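Local coordinates for flavin reductase domain protein, FMN-binding (Shewanella baltica, PDB 3HMZ), which binds flavin mononucleotide and probably acts as an oxidoreductase with NAD or NADP as acceptor, at residues T31-A36 with P124-C129; C129-A134 with A157-Q162. All coordinates share one frame; numbering follows the deposited sequence.

Contact 1. Residues T31-A36 with P124-C129; sequences TVLVSA and PFVAGC. With EDO (1,2-ethanediol), chain E.
Strand 32-38, in the split beta-barrel of flavin reductase-like, FMN-binding proteins, turns Leu-33 and Ser-35 toward the 124-129 segment, whose strand 125-126 pairs with 115-116 in a separate two-stranded sheet; Pro-124, Val-126 and Cys-129 meet them there. The polar grip is at Ser-35. Its OG sits between the backbone N and the carbonyl carbon (chi1 62°) and from there donates to Pro-124 O at 2.7 Å, approaching with a C=O...OG angle of 154° and somewhat tilted from the carbonyl plane. Beside this bond the proline ring rests against the backbone of Ala-36, with Pro-124 CG 3.6 Å from Ala-36 O.

Farther along, the contact is greasy. Leu-33 reaches out through CD1 alone, which touches Val-126 CG1 and Cys-129 SG, each at 4.0 Å; the leucine and valine side chains run at about a right angle to each other. Val-126 and Cys-129 are the two ends of a type II beta turn. Gly-128 takes its third position with a positive phi, where a side chain would jam against the carbonyl O of Ala-127, and its N donates to O2 of a 1,2-ethanediol at 2.9 Å.

Gln-83, from strand 79-84, bridges the two segments: its NE2 bonds to Ser-35 OG and Leu-33 O, while its OE1 takes Val-126 N. On the strand's other face, Val-34 and Ala-36 pack on helix 69-77, whose FMN-binding Thr-70 lies near both.

With an alanine in place of Ser-35, Pro-124 O would probably lose its hydroxyl donor and Gln-83 NE2 one of its acceptors, both in a buried setting. The buried serine hydroxyl thus works both ways, giving its proton to Pro-124 O and receiving an N-H from Gln-83.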
loop_
_atom_site.group_PDB
_atom_site.type_symbol
_atom_site.label_atom_id
_atom_site.label_comp_id
_atom_site.label_asym_id
_atom_site.label_seq_id
_atom_site.Cartn_x
_atom_site.Cartn_y
_atom_site.Cartn_z
ATOM N N THR A 31 -0.974 -6.505 -2.609
ATOM C CA THR A 31 -0.027 -6.729 -3.681
ATOM C C THR A 31 -0.895 -6.975 -4.925
ATOM O O THR A 31 -1.943 -7.615 -4.842
ATOM C CB THR A 31 0.880 -7.900 -3.338
ATOM O OG1 THR A 31 1.700 -7.492 -2.234
ATOM C CG2 THR A 31 1.723 -8.293 -4.497
ATOM N N VAL A 32 -0.476 -6.398 -6.052
ATOM C CA VAL A 32 -1.225 -6.464 -7.281
ATOM C C VAL A 32 -0.476 -7.150 -8.390
ATOM O O VAL A 32 0.718 -7.452 -8.249
ATOM C CB VAL A 32 -1.640 -5.043 -7.755
ATOM C CG1 VAL A 32 -2.389 -4.299 -6.636
ATOM C CG2 VAL A 32 -0.424 -4.201 -8.175
ATOM N N LEU A 33 -1.203 -7.434 -9.466
ATOM C CA LEU A 33 -0.571 -7.832 -10.737
ATOM C C LEU A 33 -0.697 -6.636 -11.680
ATOM O O LEU A 33 -1.746 -6.013 -11.778
ATOM C CB LEU A 33 -1.204 -9.075 -11.360
ATOM C CG LEU A 33 -1.393 -10.252 -10.426
ATOM C CD1 LEU A 33 -2.111 -11.361 -11.206
ATOM C CD2 LEU A 33 -0.110 -10.729 -9.780
ATOM N N VAL A 34 0.399 -6.316 -12.352
ATOM C CA VAL A 34 0.461 -5.256 -13.367
ATOM C C VAL A 34 0.503 -5.961 -14.716
ATOM O O VAL A 34 1.362 -6.809 -14.965
ATOM C CB VAL A 34 1.720 -4.358 -13.222
ATOM C CG1 VAL A 34 1.682 -3.177 -14.237
ATOM C CG2 VAL A 34 1.884 -3.889 -11.742
ATOM N N SER A 35 -0.462 -5.659 -15.569
ATOM C CA SER A 35 -0.443 -6.199 -16.941
ATOM C C SER A 35 -0.436 -5.100 -17.980
ATOM O O SER A 35 -0.990 -4.008 -17.779
ATOM C CB SER A 35 -1.598 -7.157 -17.140
ATOM O OG SER A 35 -2.832 -6.483 -16.978
ATOM N N ALA A 36 0.134 -5.432 -19.142
ATOM C CA ALA A 36 0.275 -4.458 -20.214
ATOM C C ALA A 36 0.471 -5.181 -21.533
ATOM O O ALA A 36 0.835 -6.361 -21.548
ATOM C CB ALA A 36 1.461 -3.470 -19.921
ATOM N N PRO A 124 -4.760 -6.516 -21.616
ATOM C CA PRO A 124 -4.937 -7.841 -21.027
ATOM C C PRO A 124 -5.339 -7.741 -19.554
ATOM O O PRO A 124 -4.701 -7.003 -18.787
ATOM C CB PRO A 124 -3.546 -8.450 -21.136
ATOM C CG PRO A 124 -2.607 -7.271 -21.018
ATOM C CD PRO A 124 -3.348 -6.085 -21.519
ATOM N N PHE A 125 -6.389 -8.461 -19.190
ATOM C CA PHE A 125 -6.865 -8.566 -17.819
ATOM C C PHE A 125 -6.612 -10.020 -17.352
ATOM O O PHE A 125 -6.808 -10.971 -18.140
ATOM C CB PHE A 125 -8.352 -8.274 -17.744
ATOM C CG PHE A 125 -8.713 -6.842 -18.036
ATOM C CD1 PHE A 125 -8.732 -6.354 -19.327
ATOM C CD2 PHE A 125 -9.043 -5.988 -17.007
ATOM C CE1 PHE A 125 -9.081 -5.024 -19.571
ATOM C CE2 PHE A 125 -9.423 -4.691 -17.245
ATOM C CZ PHE A 125 -9.431 -4.196 -18.558
ATOM N N VAL A 126 -6.233 -10.201 -16.090
ATOM C CA VAL A 126 -5.924 -11.526 -15.560
ATOM C C VAL A 126 -7.175 -12.189 -14.992
ATOM O O VAL A 126 -7.798 -11.680 -14.069
ATOM C CB VAL A 126 -4.772 -11.486 -14.542
ATOM C CG1 VAL A 126 -4.491 -12.880 -13.982
ATOM C CG2 VAL A 126 -3.490 -10.815 -15.155
ATOM N N ALA A 127 -7.543 -13.330 -15.551
ATOM C CA ALA A 127 -8.662 -14.125 -15.044
ATOM C C ALA A 127 -8.404 -14.612 -13.621
ATOM O O ALA A 127 -7.266 -14.932 -13.276
ATOM C CB ALA A 127 -8.928 -15.366 -15.949
ATOM N N GLY A 128 -9.448 -14.608 -12.801
ATOM C CA GLY A 128 -9.401 -15.132 -11.452
ATOM C C GLY A 128 -9.152 -14.106 -10.367
ATOM O O GLY A 128 -9.279 -14.414 -9.179
ATOM N N CYS A 129 -8.753 -12.883 -10.746
ATOM C CA CYS A 129 -8.510 -11.834 -9.757
ATOM C C CYS A 129 -9.859 -11.377 -9.193
ATOM O O CYS A 129 -10.929 -11.734 -9.717
ATOM C CB CYS A 129 -7.804 -10.658 -10.409
ATOM S SG CYS A 129 -6.147 -11.106 -11.004
HETATM C C1 EDO E . -13.642 -13.514 -15.587
HETATM O O1 EDO E . -13.613 -12.891 -16.885
HETATM C C2 EDO E . -12.268 -13.384 -14.967
HETATM O O2 EDO E . -12.117 -14.019 -13.706
#

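Contact 2. Residues C129-A134 with A157-Q162; sequences CSAWLA and AWADTQ
Trp-132 (chi1 -53°) and Trp-158 (chi1 -51°) each set CG anti to the carbonyl carbon and beside the backbone N; because the strands run antiparallel, the same rotamer sends the two indoles in opposite directions along them, that of Trp-132 back toward Ser-130 and that of Trp-158 toward Ala-134, although the residues face each other as a hydrogen-bonded pair. The strands are neighbours in the domain's main antiparallel sheet, 131-134 against 157-160, with axes at 171°. Trp-132 N donates to Trp-158 O and Trp-158 N to Trp-132 O, both at 2.9 Å, and Asp-160 N extends the ladder with a 2.8 Å bond to Ser-130 O.

The rings lie against their partners' backbones rather than on one another. Trp-132 brings its benzo edge to the opposite strand, CE3 standing 3.6 Å from Trp-158 O, with that oxygen near the ring plane; one face of the same indole looks onto Ser-130 C. Its NE1 is hydrogen-bonded to Val-126 O. Trp-158 leans the other way, and Ala-134 CB meets its edge in plane, 3.8 Å from CZ3.

On the other side of the sheet the non-hydrogen-bonded pair Ala-131 and Ala-159 brings the chains close, with Ala-131 CB and Ala-159 CB 3.9 Å apart. Past the last bridge, Asp-160 closes the strand with an Asx turn, OD1 accepting Gln-162 N from above the carboxylate plane at 2.9 Å. The other carboxylate oxygen pairs with Lys-178 in a salt bridge, and a water 2.7 Å from Asp-160 OD2 also lies 3.1 Å from Cys-129 O.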
loop_
_atom_site.group_PDB
_atom_site.type_symbol
_atom_site.label_atom_id
_atom_site.label_comp_id
_atom_site.label_asym_id
_atom_site.label_seq_id
_atom_site.Cartn_x
_atom_site.Cartn_y
_atom_site.Cartn_z
ATOM N N CYS A 129 -8.753 -12.883 -10.746
ATOM C CA CYS A 129 -8.510 -11.834 -9.757
ATOM C C CYS A 129 -9.859 -11.377 -9.193
ATOM O O CYS A 129 -10.929 -11.734 -9.717
ATOM C CB CYS A 129 -7.804 -10.658 -10.409
ATOM S SG CYS A 129 -6.147 -11.106 -11.004
ATOM N N SER A 130 -9.794 -10.628 -8.101
ATOM C CA SER A 130 -10.999 -10.086 -7.487
ATOM C C SER A 130 -11.427 -8.734 -8.062
ATOM O O SER A 130 -12.586 -8.373 -7.934
ATOM C CB SER A 130 -10.851 -9.995 -5.979
ATOM O OG SER A 130 -9.769 -9.173 -5.651
ATOM N N ALA A 131 -10.478 -7.978 -8.610
ATOM C CA ALA A 131 -10.759 -6.627 -9.071
ATOM C C ALA A 131 -9.723 -6.210 -10.081
ATOM O O ALA A 131 -8.582 -6.706 -10.047
ATOM C CB ALA A 131 -10.733 -5.651 -7.850
ATOM N N TRP A 132 -10.131 -5.304 -10.984
ATOM C CA TRP A 132 -9.301 -4.809 -12.064
ATOM C C TRP A 132 -9.525 -3.310 -12.241
ATOM O O TRP A 132 -10.666 -2.846 -12.163
ATOM C CB TRP A 132 -9.652 -5.482 -13.382
ATOM C CG TRP A 132 -9.643 -6.987 -13.375
ATOM C CD1 TRP A 132 -8.639 -7.795 -13.818
ATOM C CD2 TRP A 132 -10.700 -7.853 -12.945
ATOM N NE1 TRP A 132 -8.982 -9.116 -13.652
ATOM C CE2 TRP A 132 -10.241 -9.178 -13.109
ATOM C CE3 TRP A 132 -11.957 -7.641 -12.394
ATOM C CZ2 TRP A 132 -11.019 -10.261 -12.786
ATOM C CZ3 TRP A 132 -12.728 -8.703 -12.077
ATOM C CH2 TRP A 132 -12.256 -10.008 -12.269
ATOM N N LEU A 133 -8.435 -2.585 -12.495
ATOM C CA LEU A 133 -8.444 -1.164 -12.732
ATOM C C LEU A 133 -7.678 -0.888 -14.037
ATOM O O LEU A 133 -6.474 -1.186 -14.125
ATOM C CB LEU A 133 -7.797 -0.421 -11.565
ATOM C CG LEU A 133 -8.409 -0.612 -10.159
ATOM C CD1 LEU A 133 -7.882 -1.842 -9.408
ATOM C CD2 LEU A 133 -8.170 0.653 -9.291
ATOM N N ALA A 134 -8.372 -0.343 -15.043
ATOM C CA ALA A 134 -7.750 0.070 -16.317
ATOM C C ALA A 134 -7.110 1.449 -16.093
ATOM O O ALA A 134 -7.766 2.356 -15.588
ATOM C CB ALA A 134 -8.762 0.120 -17.393
ATOM N N ALA A 157 -13.022 0.504 -13.744
ATOM C CA ALA A 157 -12.819 -0.398 -12.617
ATOM C C ALA A 157 -13.934 -1.409 -12.567
ATOM O O ALA A 157 -15.100 -1.079 -12.873
ATOM C CB ALA A 157 -12.717 0.401 -11.326
ATOM N N TRP A 158 -13.590 -2.651 -12.197
ATOM C CA TRP A 158 -14.540 -3.766 -12.142
ATOM C C TRP A 158 -14.117 -4.700 -11.025
ATOM O O TRP A 158 -12.959 -4.716 -10.631
ATOM C CB TRP A 158 -14.556 -4.562 -13.476
ATOM C CG TRP A 158 -14.744 -3.715 -14.688
ATOM C CD1 TRP A 158 -15.927 -3.435 -15.313
ATOM C CD2 TRP A 158 -13.742 -2.968 -15.386
ATOM N NE1 TRP A 158 -15.729 -2.622 -16.390
ATOM C CE2 TRP A 158 -14.393 -2.319 -16.475
ATOM C CE3 TRP A 158 -12.364 -2.821 -15.244
ATOM C CZ2 TRP A 158 -13.692 -1.515 -17.389
ATOM C CZ3 TRP A 158 -11.666 -2.040 -16.175
ATOM C CH2 TRP A 158 -12.343 -1.386 -17.229
ATOM N N ALA A 159 -15.047 -5.488 -10.523
ATOM C CA ALA A 159 -14.741 -6.467 -9.510
ATOM C C ALA A 159 -15.711 -7.619 -9.479
ATOM O O ALA A 159 -16.868 -7.497 -9.907
ATOM C CB ALA A 159 -14.666 -5.771 -8.099
ATOM N N ASP A 160 -15.224 -8.722 -8.922
ATOM C CA ASP A 160 -16.029 -9.920 -8.651
ATOM C C ASP A 160 -16.994 -9.570 -7.526
ATOM O O ASP A 160 -16.561 -9.339 -6.389
ATOM C CB ASP A 160 -15.061 -11.049 -8.277
ATOM C CG ASP A 160 -15.714 -12.297 -7.842
ATOM O OD1 ASP A 160 -16.933 -12.352 -7.620
ATOM O OD2 ASP A 160 -14.923 -13.262 -7.705
ATOM N N THR A 161 -18.291 -9.624 -7.825
ATOM C CA THR A 161 -19.291 -9.217 -6.859
ATOM C C THR A 161 -19.394 -10.102 -5.633
ATOM O O THR A 161 -20.002 -9.690 -4.659
ATOM C CB THR A 161 -20.679 -9.103 -7.489
ATOM O OG1 THR A 161 -21.075 -10.366 -8.035
ATOM C CG2 THR A 161 -20.699 -7.998 -8.596
ATOM N N GLN A 162 -18.863 -11.317 -5.683
ATOM C CA GLN A 162 -18.833 -12.131 -4.454
ATOM C C GLN A 162 -17.862 -11.569 -3.399
ATOM O O GLN A 162 -18.065 -11.806 -2.188
ATOM C CB GLN A 162 -18.425 -13.551 -4.753
ATOM C CG GLN A 162 -18.680 -14.465 -3.561
ATOM C CD GLN A 162 -18.484 -15.914 -3.878
ATOM O OE1 GLN A 162 -17.593 -16.287 -4.645
ATOM N NE2 GLN A 162 -19.331 -16.775 -3.243
HETATM O O HOH W 1 -12.250 -13.586 -7.657
#

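In the fold
From the N terminus, the first segment met is on strand 32-38. The chain then lays down strands 41-55, 58-63 and 79-84 with several helices before 124-129 returns, and contact 1 closes that 87-residue excursion. Contact 2 begins at once, since Cys-129 belongs to both; it closes a shorter loop holding helix 141-147, when strand 149-160 comes back along 131-138. The two are in series, neither nested nor crossed. Segment 124-129 passes by strand 79-84, where Val-81 touches Phe-125, and runs on into 131-138. It meets strand 32-38 through Pro-124, Val-126 and Cys-129, whereas Phe-125, turned from that strand, packs on both tryptophans of contact 2.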